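Local coordinates for protein galectin 2 (Gallus gallus, PDB 2YMZ) that is a prototype galectin that probably binds carbohydrates, at residues A[54-59]-A[100-105]. Numbering follows the deposited sequence.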
ATOM      1  N   ILE A  54      -5.693  -2.986  22.930  1.00 17.49           N
ATOM      2  CA  ILE A  54      -4.760  -3.007  21.818  1.00 16.57           C
ATOM      3  C   ILE A  54      -3.641  -3.930  22.257  1.00 15.64           C
ATOM      4  O   ILE A  54      -2.980  -3.698  23.298  1.00 18.68           O
ATOM      5  CB  ILE A  54      -4.174  -1.590  21.598  1.00 17.55           C
ATOM      6  CG1 ILE A  54      -5.353  -0.635  21.231  1.00 20.62           C
ATOM      7  CG2 ILE A  54      -3.047  -1.621  20.510  1.00 18.53           C
ATOM      8  CD1 ILE A  54      -4.982   0.837  21.243  1.00 20.90           C
ATOM      9  N   VAL A  55      -3.382  -4.948  21.475  1.00 17.05           N
ATOM     10  CA  VAL A  55      -2.286  -5.862  21.802  1.00 15.63           C
ATOM     11  C   VAL A  55      -1.154  -5.559  20.834  1.00 16.98           C
ATOM     12  O   VAL A  55      -1.418  -5.480  19.628  1.00 17.59           O
ATOM     13  CB  VAL A  55      -2.682  -7.287  21.528  1.00 18.04           C
ATOM     14  CG1 VAL A  55      -1.611  -8.313  21.998  1.00 17.83           C
ATOM     15  CG2 VAL A  55      -3.925  -7.565  22.409  1.00 17.45           C
ATOM     16  N   CYS A  56       0.033  -5.392  21.377  1.00 16.86           N
ATOM     17  CA  CYS A  56       1.247  -5.303  20.551  1.00 16.37           C
ATOM     18  C   CYS A  56       2.118  -6.510  20.871  1.00 17.48           C
ATOM     19  O   CYS A  56       2.234  -6.947  22.055  1.00 18.14           O
ATOM     20  CB  CYS A  56       2.015  -4.024  20.859  1.00 19.35           C
ATOM     21  SG  CYS A  56       1.114  -2.542  20.293  1.00 21.75           S
ATOM     22  N   ASN A  57       2.794  -6.977  19.845  1.00 17.59           N
ATOM     23  CA  ASN A  57       3.758  -8.100  20.061  1.00 17.84           C
ATOM     24  C   ASN A  57       4.849  -8.060  18.958  1.00 20.67           C
ATOM     25  O   ASN A  57       4.744  -7.287  17.981  1.00 18.88           O
ATOM     26  CB  ASN A  57       3.074  -9.485  20.000  1.00 19.59           C
ATOM     27  CG  ASN A  57       3.809 -10.563  20.846  1.00 22.80           C
ATOM     28  OD1 ASN A  57       4.925 -10.378  21.291  1.00 21.79           O
ATOM     29  ND2 ASN A  57       3.161 -11.693  21.071  1.00 19.30           N
ATOM     30  N   SER A  58       5.862  -8.914  19.111  1.00 20.68           N
ATOM     31  CA  SER A  58       6.858  -9.113  18.010  1.00 20.84           C
ATOM     32  C   SER A  58       6.855 -10.596  17.670  1.00 24.76           C
ATOM     33  O   SER A  58       6.370 -11.408  18.455  1.00 22.94           O
ATOM     34  CB  SER A  58       8.246  -8.690  18.520  1.00 21.19           C
ATOM     35  OG  SER A  58       8.544  -9.349  19.753  1.00 20.39           O
ATOM     36  N   LEU A  59       7.338 -10.955  16.475  1.00 20.24           N
ATOM     37  CA  LEU A  59       7.276 -12.291  15.905  1.00 22.72           C
ATOM     38  C   LEU A  59       8.724 -12.544  15.484  1.00 28.71           C
ATOM     39  O   LEU A  59       9.291 -11.681  14.786  1.00 22.66           O
ATOM     40  CB  LEU A  59       6.344 -12.344  14.668  1.00 22.41           C
ATOM     41  CG  LEU A  59       6.209 -13.659  13.870  1.00 25.01           C
ATOM     42  CD1 LEU A  59       5.586 -14.682  14.856  1.00 30.04           C
ATOM     43  CD2 LEU A  59       5.309 -13.556  12.672  1.00 27.77           C
ATOM     44  N   HIS A 100      -3.861   9.512  22.490  1.00 28.15           N
ATOM     45  CA  HIS A 100      -3.126   8.494  23.219  1.00 24.64           C
ATOM     46  C   HIS A 100      -1.957   7.919  22.375  1.00 24.83           C
ATOM     47  O   HIS A 100      -2.096   7.736  21.177  1.00 23.34           O
ATOM     48  CB  HIS A 100      -4.062   7.365  23.643  1.00 26.14           C
ATOM     49  CG  HIS A 100      -3.374   6.319  24.457  1.00 27.68           C
ATOM     50  ND1 HIS A 100      -2.958   6.548  25.757  1.00 30.15           N
ATOM     51  CD2 HIS A 100      -3.030   5.032  24.168  1.00 25.77           C
ATOM     52  CE1 HIS A 100      -2.377   5.454  26.228  1.00 30.95           C
ATOM     53  NE2 HIS A 100      -2.410   4.521  25.286  1.00 24.35           N
ATOM     54  N   GLU A 101      -0.842   7.599  23.028  1.00 24.46           N
ATOM     55  CA  GLU A 101       0.325   6.984  22.388  1.00 23.27           C
ATOM     56  C   GLU A 101       0.557   5.609  22.962  1.00 25.02           C
ATOM     57  O   GLU A 101       0.541   5.407  24.196  1.00 27.70           O
ATOM     58  CB  GLU A 101       1.565   7.871  22.622  1.00 26.53           C
ATOM     59  CG  GLU A 101       1.412   9.210  21.908  1.00 33.68           C
ATOM     60  CD  GLU A 101       2.574  10.127  22.173  1.00 37.58           C
ATOM     61  OE1 GLU A 101       3.232   9.937  23.209  1.00 43.96           O
ATOM     62  OE2 GLU A 101       2.820  11.015  21.343  1.00 45.96           O
ATOM     63  N   VAL A 102       0.668   4.632  22.074  1.00 22.98           N
ATOM     64  CA  VAL A 102       1.086   3.311  22.471  1.00 22.90           C
ATOM     65  C   VAL A 102       2.544   3.185  22.157  1.00 26.18           C
ATOM     66  O   VAL A 102       2.981   3.414  21.013  1.00 22.03           O
ATOM     67  CB  VAL A 102       0.272   2.238  21.733  1.00 23.90           C
ATOM     68  CG1 VAL A 102       0.744   0.825  22.145  1.00 24.47           C
ATOM     69  CG2 VAL A 102      -1.199   2.453  22.010  1.00 23.79           C
ATOM     70  N   GLU A 103       3.335   2.849  23.185  1.00 25.72           N
ATOM     71  CA  GLU A 103       4.746   2.651  22.997  1.00 27.72           C
ATOM     72  C   GLU A 103       5.107   1.144  23.023  1.00 27.74           C
ATOM     73  O   GLU A 103       4.571   0.362  23.810  1.00 30.26           O
ATOM     74  CB  GLU A 103       5.444   3.440  24.110  1.00 34.49           C
ATOM     75  CG  GLU A 103       6.936   3.522  24.056  1.00 46.90           C
ATOM     76  CD  GLU A 103       7.481   4.459  25.148  1.00 55.37           C
ATOM     77  OE1 GLU A 103       7.362   5.713  24.995  1.00 48.56           O
ATOM     78  OE2 GLU A 103       8.018   3.925  26.155  1.00 58.02           O
ATOM     79  N   PHE A 104       5.949   0.698  22.139  1.00 22.55           N
ATOM     80  CA  PHE A 104       6.382  -0.716  22.099  1.00 21.94           C
ATOM     81  C   PHE A 104       7.880  -0.814  21.815  1.00 25.00           C
ATOM     82  O   PHE A 104       8.378  -0.213  20.832  1.00 23.16           O
ATOM     83  CB  PHE A 104       5.659  -1.488  20.962  1.00 21.94           C
ATOM     84  CG  PHE A 104       5.850  -2.974  21.019  1.00 21.65           C
ATOM     85  CD1 PHE A 104       5.296  -3.714  22.100  1.00 22.17           C
ATOM     86  CD2 PHE A 104       6.540  -3.663  20.021  1.00 22.44           C
ATOM     87  CE1 PHE A 104       5.443  -5.106  22.159  1.00 21.14           C
ATOM     88  CE2 PHE A 104       6.727  -5.050  20.094  1.00 22.03           C
ATOM     89  CZ  PHE A 104       6.175  -5.783  21.173  1.00 20.28           C
ATOM     90  N   PRO A 105       8.617  -1.625  22.619  1.00 26.24           N
ATOM     91  CA  PRO A 105      10.067  -1.673  22.444  1.00 25.85           C
ATOM     92  C   PRO A 105      10.485  -2.310  21.147  1.00 23.27           C
ATOM     93  O   PRO A 105       9.850  -3.231  20.629  1.00 24.62           O
ATOM     94  CB  PRO A 105      10.548  -2.558  23.603  1.00 28.45           C
ATOM     95  CG  PRO A 105       9.375  -3.457  23.866  1.00 26.70           C
ATOM     96  CD  PRO A 105       8.188  -2.537  23.718  1.00 24.84           C
TER
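Phe-104 reaches from strand 101-105 to Cys-56 and Asn-57 of strand 54-59. Rotation about its CA-CB bond puts CG opposite the backbone N (chi1 -169°), which sends the ring across to the other strand. CG lies near Cys-56 CB, and Phe-104 CD1 comes closer to the same Cys-56 CB, at 3.5 Å. One atom further, CE1 meets both Cys-56 CB and the carbonyl O of Cys-56. At the tip, Phe-104 CZ sits 3.4 Å from Asn-57 C, while CE2 runs beside that residue's C and O. Back on its own strand, Pro-105 CD lies over one ring face, near its rim.

The two strands belong to opposing sheets of the galectin beta-sandwich; they run roughly parallel, 19° apart, with no hydrogen bond between them, and the contact is buried. Cys-56 SG stands obliquely to the Phe-104 ring, 5.3 Å from its centroid, in a sulfur-aromatic contact. The same Cys-56 SG also touches Val-102 CG1 at 3.9 Å. The other branch of Val-102, CG2, meets Ile-54 CD1 at 4.2 Å; Leu-96 packs against both residues. Asn-57 and Ser-58, next to the ring tip, bring polar groups: Asn-57 OD1 accepts the N-H of Ser-58 from above its carbonyl plane (Ser-58 N to Asn-57 OD1 2.8 Å), and Ser-58 OG is hydrogen-bonded to Arg-107 and His-108.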